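Local structure of WbbM protein (Klebsiella pneumoniae, 6U4B) at residues D129-Y132 / E133-G137; L138-E141 / T142-C146; K482-E486 / E487-A491; F490-L493 / M494-K498. The protein is a bifunctional glycosyltransferase that probably polymerises O-antigen polysaccharide, with a DUF4422 region and a metal-binding glycosyltransferase family 8 region in one chain of a trimer. One frame throughout, in Å; residues are numbered along the deposited sequence.

Contact 1: D129-Y132 / E133-G137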
loop_
_atom_site.group_PDB
_atom_site.type_symbol
_atom_site.label_atom_id
_atom_site.label_comp_id
_atom_site.label_asym_id
_atom_site.label_seq_id
_atom_site.Cartn_x
_atom_site.Cartn_y
_atom_site.Cartn_z
ATOM N N ASP A 129 9.395 52.133 4.526
ATOM C CA ASP A 129 8.584 52.521 5.673
ATOM C C ASP A 129 7.575 53.588 5.269
ATOM O O ASP A 129 7.401 53.868 4.078
ATOM C CB ASP A 129 9.464 53.020 6.821
ATOM C CG ASP A 129 10.446 54.093 6.386
ATOM O OD1 ASP A 129 11.446 53.757 5.718
ATOM O OD2 ASP A 129 10.213 55.277 6.706
ATOM N N GLU A 130 6.902 54.188 6.253
ATOM C CA GLU A 130 5.897 55.199 5.944
ATOM C C GLU A 130 6.527 56.481 5.412
ATOM O O GLU A 130 5.926 57.155 4.566
ATOM C CB GLU A 130 5.041 55.482 7.179
ATOM C CG GLU A 130 3.850 54.538 7.323
ATOM C CD GLU A 130 3.172 54.639 8.677
ATOM O OE1 GLU A 130 3.435 53.774 9.540
ATOM O OE2 GLU A 130 2.381 55.585 8.881
ATOM N N GLU A 131 7.728 56.834 5.883
ATOM C CA GLU A 131 8.416 58.004 5.344
ATOM C C GLU A 131 8.810 57.791 3.887
ATOM O O GLU A 131 8.734 58.721 3.074
ATOM C CB GLU A 131 9.650 58.326 6.183
ATOM C CG GLU A 131 10.471 59.491 5.647
ATOM C CD GLU A 131 11.882 59.517 6.200
ATOM O OE1 GLU A 131 12.285 58.529 6.849
ATOM O OE2 GLU A 131 12.588 60.525 5.983
ATOM N N TYR A 132 9.243 56.575 3.546
ATOM C CA TYR A 132 9.610 56.256 2.170
ATOM C C TYR A 132 8.448 56.510 1.220
ATOM O O TYR A 132 8.609 57.160 0.180
ATOM C CB TYR A 132 10.072 54.797 2.091
ATOM C CG TYR A 132 10.334 54.280 0.691
ATOM C CD1 TYR A 132 11.525 54.565 0.037
ATOM C CD2 TYR A 132 9.401 53.487 0.035
ATOM C CE1 TYR A 132 11.776 54.087 -1.236
ATOM C CE2 TYR A 132 9.644 53.004 -1.239
ATOM C CZ TYR A 132 10.832 53.310 -1.870
ATOM O OH TYR A 132 11.083 52.836 -3.139
ATOM N N GLU A 133 7.262 56.012 1.570
ATOM C CA GLU A 133 6.097 56.184 0.713
ATOM C C GLU A 133 5.634 57.635 0.672
ATOM O O GLU A 133 5.019 58.060 -0.313
ATOM C CB GLU A 133 4.968 55.270 1.186
ATOM C CG GLU A 133 5.285 53.788 1.045
ATOM C CD GLU A 133 4.314 52.904 1.803
ATOM O OE1 GLU A 133 4.459 52.780 3.038
ATOM O OE2 GLU A 133 3.398 52.346 1.166
ATOM N N LYS A 134 5.926 58.409 1.719
ATOM C CA LYS A 134 5.520 59.809 1.751
ATOM C C LYS A 134 6.420 60.677 0.877
ATOM O O LYS A 134 5.928 61.463 0.061
ATOM C CB LYS A 134 5.520 60.324 3.192
ATOM C CG LYS A 134 5.054 61.768 3.342
ATOM C CD LYS A 134 3.547 61.891 3.164
ATOM C CE LYS A 134 3.074 63.332 3.341
ATOM N NZ LYS A 134 3.490 64.218 2.212
ATOM N N ILE A 135 7.741 60.554 1.037
ATOM C CA ILE A 135 8.643 61.468 0.340
ATOM C C ILE A 135 8.679 61.171 -1.154
ATOM O O ILE A 135 8.883 62.079 -1.970
ATOM C CB ILE A 135 10.055 61.419 0.956
ATOM C CG1 ILE A 135 10.719 60.062 0.704
ATOM C CG2 ILE A 135 9.994 61.715 2.448
ATOM C CD1 ILE A 135 12.163 60.008 1.149
ATOM N N PHE A 136 8.476 59.915 -1.543
ATOM C CA PHE A 136 8.509 59.522 -2.942
ATOM C C PHE A 136 7.118 59.414 -3.546
ATOM O O PHE A 136 6.972 58.904 -4.662
ATOM C CB PHE A 136 9.280 58.209 -3.090
ATOM C CG PHE A 136 10.724 58.327 -2.701
ATOM C CD1 PHE A 136 11.484 59.398 -3.145
ATOM C CD2 PHE A 136 11.315 57.396 -1.864
ATOM C CE1 PHE A 136 12.813 59.526 -2.784
ATOM C CE2 PHE A 136 12.645 57.518 -1.496
ATOM C CZ PHE A 136 13.394 58.585 -1.958
ATOM N N GLY A 137 6.099 59.890 -2.837
ATOM C CA GLY A 137 4.763 60.009 -3.399
ATOM C C GLY A 137 4.138 58.700 -3.826
ATOM O O GLY A 137 3.433 58.657 -4.842
#

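Contact 2: L138-E141 / T142-C146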
loop_
_atom_site.group_PDB
_atom_site.type_symbol
_atom_site.label_atom_id
_atom_site.label_comp_id
_atom_site.label_asym_id
_atom_site.label_seq_id
_atom_site.Cartn_x
_atom_site.Cartn_y
_atom_site.Cartn_z
ATOM N N LEU A 138 4.378 57.630 -3.071
ATOM C CA LEU A 138 3.844 56.310 -3.404
ATOM C C LEU A 138 2.488 56.096 -2.731
ATOM O O LEU A 138 2.294 55.213 -1.896
ATOM C CB LEU A 138 4.846 55.228 -3.017
ATOM C CG LEU A 138 6.119 55.221 -3.864
ATOM C CD1 LEU A 138 7.200 54.398 -3.196
ATOM C CD2 LEU A 138 5.830 54.689 -5.264
ATOM N N ASN A 139 1.539 56.947 -3.116
ATOM C CA ASN A 139 0.170 56.864 -2.629
ATOM C C ASN A 139 -0.765 57.293 -3.750
ATOM O O ASN A 139 -0.335 57.849 -4.764
ATOM C CB ASN A 139 -0.036 57.722 -1.376
ATOM C CG ASN A 139 0.518 59.123 -1.534
ATOM O OD1 ASN A 139 -0.104 59.981 -2.160
ATOM N ND2 ASN A 139 1.695 59.361 -0.967
ATOM N N GLU A 140 -2.059 57.032 -3.552
ATOM C CA GLU A 140 -3.034 57.280 -4.611
ATOM C C GLU A 140 -3.072 58.750 -5.011
ATOM O O GLU A 140 -3.090 59.072 -6.205
ATOM C CB GLU A 140 -4.422 56.810 -4.172
ATOM C CG GLU A 140 -5.555 57.382 -5.011
ATOM C CD GLU A 140 -6.565 56.332 -5.424
ATOM O OE1 GLU A 140 -7.102 56.436 -6.546
ATOM O OE2 GLU A 140 -6.821 55.400 -4.632
ATOM N N GLU A 141 -3.081 59.658 -4.032
ATOM C CA GLU A 141 -3.229 61.079 -4.341
ATOM C C GLU A 141 -2.048 61.605 -5.148
ATOM O O GLU A 141 -2.233 62.295 -6.156
ATOM C CB GLU A 141 -3.396 61.888 -3.055
ATOM C CG GLU A 141 -4.744 61.737 -2.384
ATOM C CD GLU A 141 -5.251 63.048 -1.820
ATOM O OE1 GLU A 141 -5.697 63.903 -2.615
ATOM O OE2 GLU A 141 -5.185 63.235 -0.586
ATOM N N THR A 142 -0.822 61.296 -4.717
ATOM C CA THR A 142 0.351 61.835 -5.398
ATOM C C THR A 142 0.540 61.196 -6.767
ATOM O O THR A 142 0.952 61.868 -7.720
ATOM C CB THR A 142 1.597 61.636 -4.538
ATOM O OG1 THR A 142 1.379 62.195 -3.237
ATOM C CG2 THR A 142 2.792 62.328 -5.176
ATOM N N ILE A 143 0.240 59.902 -6.887
ATOM C CA ILE A 143 0.383 59.229 -8.173
ATOM C C ILE A 143 -0.666 59.724 -9.162
ATOM O O ILE A 143 -0.394 59.833 -10.365
ATOM C CB ILE A 143 0.321 57.702 -7.974
ATOM C CG1 ILE A 143 1.561 57.222 -7.217
ATOM C CG2 ILE A 143 0.193 56.977 -9.305
ATOM C CD1 ILE A 143 1.584 55.737 -6.940
ATOM N N GLN A 144 -1.868 60.055 -8.681
ATOM C CA GLN A 144 -2.922 60.523 -9.578
ATOM C C GLN A 144 -2.599 61.896 -10.158
ATOM O O GLN A 144 -2.806 62.133 -11.355
ATOM C CB GLN A 144 -4.263 60.548 -8.846
ATOM C CG GLN A 144 -4.958 59.196 -8.782
ATOM C CD GLN A 144 -6.177 59.128 -9.680
ATOM O OE1 GLN A 144 -6.985 60.057 -9.722
ATOM N NE2 GLN A 144 -6.314 58.025 -10.408
ATOM N N ARG A 145 -2.097 62.816 -9.330
ATOM C CA ARG A 145 -1.731 64.134 -9.841
ATOM C C ARG A 145 -0.522 64.062 -10.766
ATOM O O ARG A 145 -0.362 64.913 -11.647
ATOM C CB ARG A 145 -1.455 65.101 -8.686
ATOM C CG ARG A 145 -2.692 65.550 -7.917
ATOM C CD ARG A 145 -2.517 66.966 -7.375
ATOM N NE ARG A 145 -3.713 67.457 -6.696
ATOM C CZ ARG A 145 -3.911 68.726 -6.352
ATOM N NH1 ARG A 145 -2.993 69.644 -6.629
ATOM N NH2 ARG A 145 -5.030 69.081 -5.735
ATOM N N CYS A 146 0.332 63.056 -10.588
ATOM C CA CYS A 146 1.522 62.953 -11.421
ATOM C C CYS A 146 1.186 62.468 -12.826
ATOM O O CYS A 146 1.911 62.791 -13.775
ATOM C CB CYS A 146 2.533 62.022 -10.760
ATOM S SG CYS A 146 4.160 61.963 -11.539
#

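Contact 3: K482-E486 / E487-A491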
loop_
_atom_site.group_PDB
_atom_site.type_symbol
_atom_site.label_atom_id
_atom_site.label_comp_id
_atom_site.label_asym_id
_atom_site.label_seq_id
_atom_site.Cartn_x
_atom_site.Cartn_y
_atom_site.Cartn_z
ATOM N N LYS A 482 -6.516 35.772 17.014
ATOM C CA LYS A 482 -7.361 36.961 17.098
ATOM C C LYS A 482 -7.121 37.724 18.396
ATOM O O LYS A 482 -7.066 38.960 18.396
ATOM C CB LYS A 482 -8.835 36.578 16.968
ATOM C CG LYS A 482 -9.787 37.718 17.307
ATOM C CD LYS A 482 -10.898 37.867 16.281
ATOM C CE LYS A 482 -11.882 36.714 16.345
ATOM N NZ LYS A 482 -13.033 36.932 15.424
ATOM N N GLN A 483 -6.968 37.006 19.510
ATOM C CA GLN A 483 -6.676 37.674 20.774
ATOM C C GLN A 483 -5.265 38.248 20.777
ATOM O O GLN A 483 -5.037 39.341 21.308
ATOM C CB GLN A 483 -6.867 36.706 21.939
ATOM C CG GLN A 483 -6.908 37.377 23.301
ATOM C CD GLN A 483 -8.115 38.281 23.467
ATOM O OE1 GLN A 483 -9.169 38.047 22.874
ATOM N NE2 GLN A 483 -7.964 39.326 24.272
ATOM N N MET A 484 -4.305 37.526 20.190
ATOM C CA MET A 484 -2.939 38.035 20.119
ATOM C C MET A 484 -2.850 39.295 19.270
ATOM O O MET A 484 -2.023 40.171 19.547
ATOM C CB MET A 484 -2.001 36.960 19.568
ATOM C CG MET A 484 -1.803 35.781 20.493
ATOM S SD MET A 484 -0.575 34.619 19.873
ATOM C CE MET A 484 -0.587 33.410 21.189
ATOM N N VAL A 485 -3.684 39.403 18.233
ATOM C CA VAL A 485 -3.693 40.612 17.417
ATOM C C VAL A 485 -4.218 41.794 18.223
ATOM O O VAL A 485 -3.666 42.900 18.159
ATOM C CB VAL A 485 -4.517 40.382 16.136
ATOM C CG1 VAL A 485 -4.768 41.703 15.420
ATOM C CG2 VAL A 485 -3.802 39.405 15.221
ATOM N N GLU A 486 -5.280 41.580 19.003
ATOM C CA GLU A 486 -5.846 42.673 19.785
ATOM C C GLU A 486 -4.879 43.144 20.864
ATOM O O GLU A 486 -4.765 44.348 21.118
ATOM C CB GLU A 486 -7.178 42.245 20.405
ATOM C CG GLU A 486 -7.685 43.176 21.509
ATOM C CD GLU A 486 -8.233 44.503 20.988
ATOM O OE1 GLU A 486 -9.307 44.926 21.466
ATOM O OE2 GLU A 486 -7.598 45.130 20.112
ATOM N N GLU A 487 -4.170 42.218 21.503
ATOM C CA GLU A 487 -3.239 42.558 22.570
ATOM C C GLU A 487 -1.833 42.861 22.066
ATOM O O GLU A 487 -0.973 43.238 22.869
ATOM C CB GLU A 487 -3.177 41.422 23.598
ATOM C CG GLU A 487 -4.518 41.074 24.223
ATOM C CD GLU A 487 -4.394 40.049 25.335
ATOM O OE1 GLU A 487 -3.252 39.698 25.701
ATOM O OE2 GLU A 487 -5.440 39.594 25.846
ATOM N N ASN A 488 -1.588 42.719 20.760
ATOM C CA ASN A 488 -0.250 42.857 20.177
ATOM C C ASN A 488 0.762 41.987 20.922
ATOM O O ASN A 488 1.869 42.420 21.251
ATOM C CB ASN A 488 0.198 44.320 20.148
ATOM C CG ASN A 488 1.202 44.597 19.043
ATOM O OD1 ASN A 488 1.891 43.688 18.571
ATOM N ND2 ASN A 488 1.290 45.851 18.625
ATOM N N THR A 489 0.363 40.741 21.198
ATOM C CA THR A 489 1.240 39.792 21.876
ATOM C C THR A 489 2.564 39.623 21.143
ATOM O O THR A 489 3.602 39.390 21.775
ATOM C CB THR A 489 0.533 38.437 22.006
ATOM O OG1 THR A 489 -0.728 38.615 22.664
ATOM C CG2 THR A 489 1.382 37.452 22.804
ATOM N N PHE A 490 2.554 39.753 19.815
ATOM C CA PHE A 490 3.771 39.539 19.040
ATOM C C PHE A 490 4.871 40.511 19.447
ATOM O O PHE A 490 6.044 40.128 19.538
ATOM C CB PHE A 490 3.471 39.667 17.548
ATOM C CG PHE A 490 4.690 39.589 16.682
ATOM C CD1 PHE A 490 5.203 40.725 16.078
ATOM C CD2 PHE A 490 5.335 38.380 16.484
ATOM C CE1 PHE A 490 6.332 40.653 15.283
ATOM C CE2 PHE A 490 6.462 38.302 15.693
ATOM C CZ PHE A 490 6.961 39.438 15.091
ATOM N N ALA A 491 4.512 41.776 19.694
ATOM C CA ALA A 491 5.507 42.757 20.118
ATOM C C ALA A 491 6.133 42.364 21.451
ATOM O O ALA A 491 7.335 42.563 21.663
ATOM C CB ALA A 491 4.871 44.146 20.212
HETATM O O HOH W 1 0.230 39.876 18.180
#

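Contact 4: F490-L493 / M494-K498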
loop_
_atom_site.group_PDB
_atom_site.type_symbol
_atom_site.label_atom_id
_atom_site.label_comp_id
_atom_site.label_asym_id
_atom_site.label_seq_id
_atom_site.Cartn_x
_atom_site.Cartn_y
_atom_site.Cartn_z
ATOM N N PHE A 490 2.554 39.753 19.815
ATOM C CA PHE A 490 3.771 39.539 19.040
ATOM C C PHE A 490 4.871 40.511 19.447
ATOM O O PHE A 490 6.044 40.128 19.538
ATOM C CB PHE A 490 3.471 39.667 17.548
ATOM C CG PHE A 490 4.690 39.589 16.682
ATOM C CD1 PHE A 490 5.203 40.725 16.078
ATOM C CD2 PHE A 490 5.335 38.380 16.484
ATOM C CE1 PHE A 490 6.332 40.653 15.283
ATOM C CE2 PHE A 490 6.462 38.302 15.693
ATOM C CZ PHE A 490 6.961 39.438 15.091
ATOM N N ALA A 491 4.512 41.776 19.694
ATOM C CA ALA A 491 5.507 42.757 20.118
ATOM C C ALA A 491 6.133 42.364 21.451
ATOM O O ALA A 491 7.335 42.563 21.663
ATOM C CB ALA A 491 4.871 44.146 20.212
ATOM N N GLU A 492 5.332 41.805 22.359
ATOM C CA GLU A 492 5.864 41.349 23.639
ATOM C C GLU A 492 6.779 40.144 23.458
ATOM O O GLU A 492 7.835 40.057 24.099
ATOM C CB GLU A 492 4.716 41.018 24.591
ATOM C CG GLU A 492 5.160 40.527 25.960
ATOM C CD GLU A 492 5.708 41.640 26.835
ATOM O OE1 GLU A 492 5.623 42.822 26.433
ATOM O OE2 GLU A 492 6.223 41.330 27.930
ATOM N N LEU A 493 6.388 39.202 22.593
ATOM C CA LEU A 493 7.244 38.054 22.305
ATOM C C LEU A 493 8.605 38.500 21.786
ATOM O O LEU A 493 9.642 37.964 22.202
ATOM C CB LEU A 493 6.563 37.132 21.293
ATOM C CG LEU A 493 5.278 36.413 21.711
ATOM C CD1 LEU A 493 4.615 35.763 20.504
ATOM C CD2 LEU A 493 5.559 35.374 22.792
ATOM N N MET A 494 8.622 39.485 20.883
ATOM C CA MET A 494 9.886 40.001 20.374
ATOM C C MET A 494 10.688 40.681 21.474
ATOM O O MET A 494 11.906 40.488 21.572
ATOM C CB MET A 494 9.628 40.969 19.219
ATOM C CG MET A 494 9.003 40.315 17.991
ATOM S SD MET A 494 10.033 39.024 17.253
ATOM C CE MET A 494 9.301 37.535 17.939
ATOM N N ARG A 495 10.022 41.477 22.317
ATOM C CA ARG A 495 10.726 42.145 23.406
ATOM C C ARG A 495 11.390 41.133 24.332
ATOM O O ARG A 495 12.560 41.296 24.701
ATOM C CB ARG A 495 9.761 43.036 24.184
ATOM C CG ARG A 495 10.456 44.020 25.116
ATOM C CD ARG A 495 9.462 44.650 26.076
ATOM N NE ARG A 495 8.788 43.643 26.894
ATOM C CZ ARG A 495 9.265 43.175 28.044
ATOM N NH1 ARG A 495 10.421 43.623 28.515
ATOM N NH2 ARG A 495 8.584 42.259 28.720
ATOM N N VAL A 496 10.667 40.072 24.698
ATOM C CA VAL A 496 11.232 39.040 25.564
ATOM C C VAL A 496 12.377 38.319 24.859
ATOM O O VAL A 496 13.391 37.980 25.482
ATOM C CB VAL A 496 10.129 38.064 26.014
ATOM C CG1 VAL A 496 10.732 36.816 26.647
ATOM C CG2 VAL A 496 9.185 38.749 26.986
ATOM N N LEU A 497 12.238 38.080 23.551
ATOM C CA LEU A 497 13.312 37.448 22.790
ATOM C C LEU A 497 14.594 38.272 22.843
ATOM O O LEU A 497 15.693 37.715 22.953
ATOM C CB LEU A 497 12.865 37.235 21.341
ATOM C CG LEU A 497 13.859 36.680 20.315
ATOM C CD1 LEU A 497 14.233 35.239 20.630
ATOM C CD2 LEU A 497 13.277 36.784 18.912
ATOM N N LYS A 498 14.473 39.602 22.780
ATOM C CA LYS A 498 15.651 40.469 22.819
ATOM C C LYS A 498 16.372 40.394 24.156
ATOM O O LYS A 498 17.607 40.453 24.204
ATOM C CB LYS A 498 15.258 41.919 22.570
ATOM C CG LYS A 498 14.518 42.192 21.286
ATOM C CD LYS A 498 14.360 43.684 21.100
ATOM C CE LYS A 498 15.696 44.387 21.236
ATOM N NZ LYS A 498 15.553 45.858 21.394
#

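Contact 1: D129-Y132 / E133-G137
Phe136 turns the edge of its ring toward the face of Tyr132, an offset edge-to-face pair one helical turn apart, with the two planes at 76° and Phe136 CD2 only 3.4 Å from Tyr132 CE1. The pair sits where the short helix 130-135 closes in a Schellman motif: Gly137, at positive phi, is its C-prime residue, and Gly137 N reaches back weakly to Lys134 O, while Leu138 N returns to Glu133 O. Tyr132 CG stands anti to the backbone N (chi1 173°), which sends the ring out from the flank of the helix, where the edge of Phe136, one turn on, meets it. Another neighbour of the Phe136 ring is Ile135, whose CG1 lies over the centre of one face, 3.6 Å above the plane. Both rings are buried against strands 122-125 and 277-285, and Tyr132 OH is held by hydrogen bonds to Thr283 and His106. Glu133 OE2 is likewise satisfied away from the helix, by the backbone N of Asn43. At the start of the helix Asp129 is the N-cap, its OD2 weakly bonded to Glu131 N. The helical bond from Phe136 N to Tyr132 O measures 3.3 Å, and Phe136 CD2 lies 3.4 Å from that same Tyr132 O.

Contact 2: L138-E141 / T142-C146
Asn139 OD1 is gripped twice by Thr142, by its backbone N at 3.0 Å and by its hydroxyl OG1 at 2.9 Å. The two donors approach differently: Thr142 N makes a C=O...donor angle of 151° at OD1, whereas OG1 comes in more from the flank, at 118°. Asn139 can offer the oxygen because its CG sits between the backbone N and the carbonyl carbon (chi1 48°), which directs the amide forward, to Thr142 in the first turn. Thr142 OG1 stands beside its own backbone N, anti to the carbonyl carbon, and so both donors of the residue reach one acceptor. The backbone of Asn139 joins in as well, its O accepting from Ile143 N at 3.0 Å. Ile143 CG1 lies against that carbonyl oxygen at 3.2 Å, while the side chain as a whole is buried on Val29 and Ile31 of strand 29-35. One residue on, Glu140 and Gln144 run side by side, with OE1 of the former 4.1 Å from CG of the latter, and Gln144 NE2 bonds weakly to Asn27 O. With Asn139 as N-cap and its side chain holding the N-H three residues on, the start of helix 140-146 is a classical side-chain-capped N-terminus.

Contact 3: K482-E486 / E487-A491
Gln483 and Glu487 cross obliquely one turn apart, their amide and carboxylate planes 84° from each other. Gln483 NE2 donates to Glu487 OE2 at 3.0 Å along a nearly straight N-H (172°). The acceptor lies in the plane of the amide, but the donor meets OE2 on its anti side, somewhat out of the carboxylate plane. Gln483 reaches it by bending at chi2 (65°), whereas the Glu487 chain runs extended beyond CG and passes over Gln483 O, with CG 3.4 Å from that oxygen. The same OE2 also forms a salt bridge with Arg517, its stronger partner, which probably favours the ionised carboxylate. Just beyond, helix 481-487 ends in a Schellman motif: Asn488, with positive phi, is the C-prime residue, Thr489 N bonds to Met484 O at 3.0 Å, and Asn488 N bonds weakly to Val485 O. Asn488 also serves as N-cap of helix 489-499, though its OD1 bonds only weakly to Ala491 N. Across this junction Thr489 points back at Met484 and lies against the first carbons of its side chain. Thr489 CB lies 3.8 Å from both CB and CG of the methionine, and its OG1 approaches Met484 CA at 3.4 Å; both residues also pack on Phe514. A water donates to Met484 O at 2.7 Å and accepts from Phe490 N, bridging the end of one helix to the beginning of the next.

Contact 4: F490-L493 / M494-K498
Met494 sets CG over one face of the Phe490 ring, one turn earlier in helix 489-499. The ring is brought alongside by Phe490 CG standing anti to the backbone N (chi1 175°). Met494 instead carries CG beside its backbone N and then bends at both chi2 and chi3, so SD and CE turn along the rim of the ring. Its CG makes a CH-pi contact, 3.9 Å from the ring centroid and 21° off the normal, displaced toward the rim. SD is more oblique, 3.8 Å from Phe490 CZ, and CE lies 3.7 Å from the adjoining ring atom, Phe490 CE2. Phe490 also packs on Pro393 of helix 392-395, and Met494 on Phe391.

A different pair occupies another flank of the helix. Glu492 and Arg495 lie side by side, pointing the same way, and form a salt bridge with NH2 2.7 Å from OE2 and an almost straight N-H (174°). The oxygen lies in the guanidinium plane, yet NH2 meets OE2 from above the carboxylate plane; a second, weak bond joins NE to OE1 at 3.3 Å. The glutamate bends at chi2 and the arginine at chi3, bringing their charged ends together. Between these pairs, Leu493 and Val496 face helix 505-513, both touching Val513. This is an amphipathic helix, with an i to i+3 salt bridge toward its exposed side and an i to i+4 Met-aromatic contact on its buried side.

How the contacts relate
The four contacts fall into two pairs, one in each of the two family regions of the chain. Contacts 1 and 2 follow directly on one another, with centres 12 Å apart: Leu138 N, which opens contact 2, probably bonds to Glu133 O at 2.9 Å and so completes the end of the first helix, while Leu138 CD1 packs 3.4 Å from Tyr132 CE2. Contacts 3 and 4 share Phe490 and Ala491, and their centres lie 11 Å apart. Between the pairs nothing touches; even contacts 1 and 3 keep their nearest atoms about 12 Å apart. All four lie away from the magnesium site formed by Asp406, Asp408 and His560.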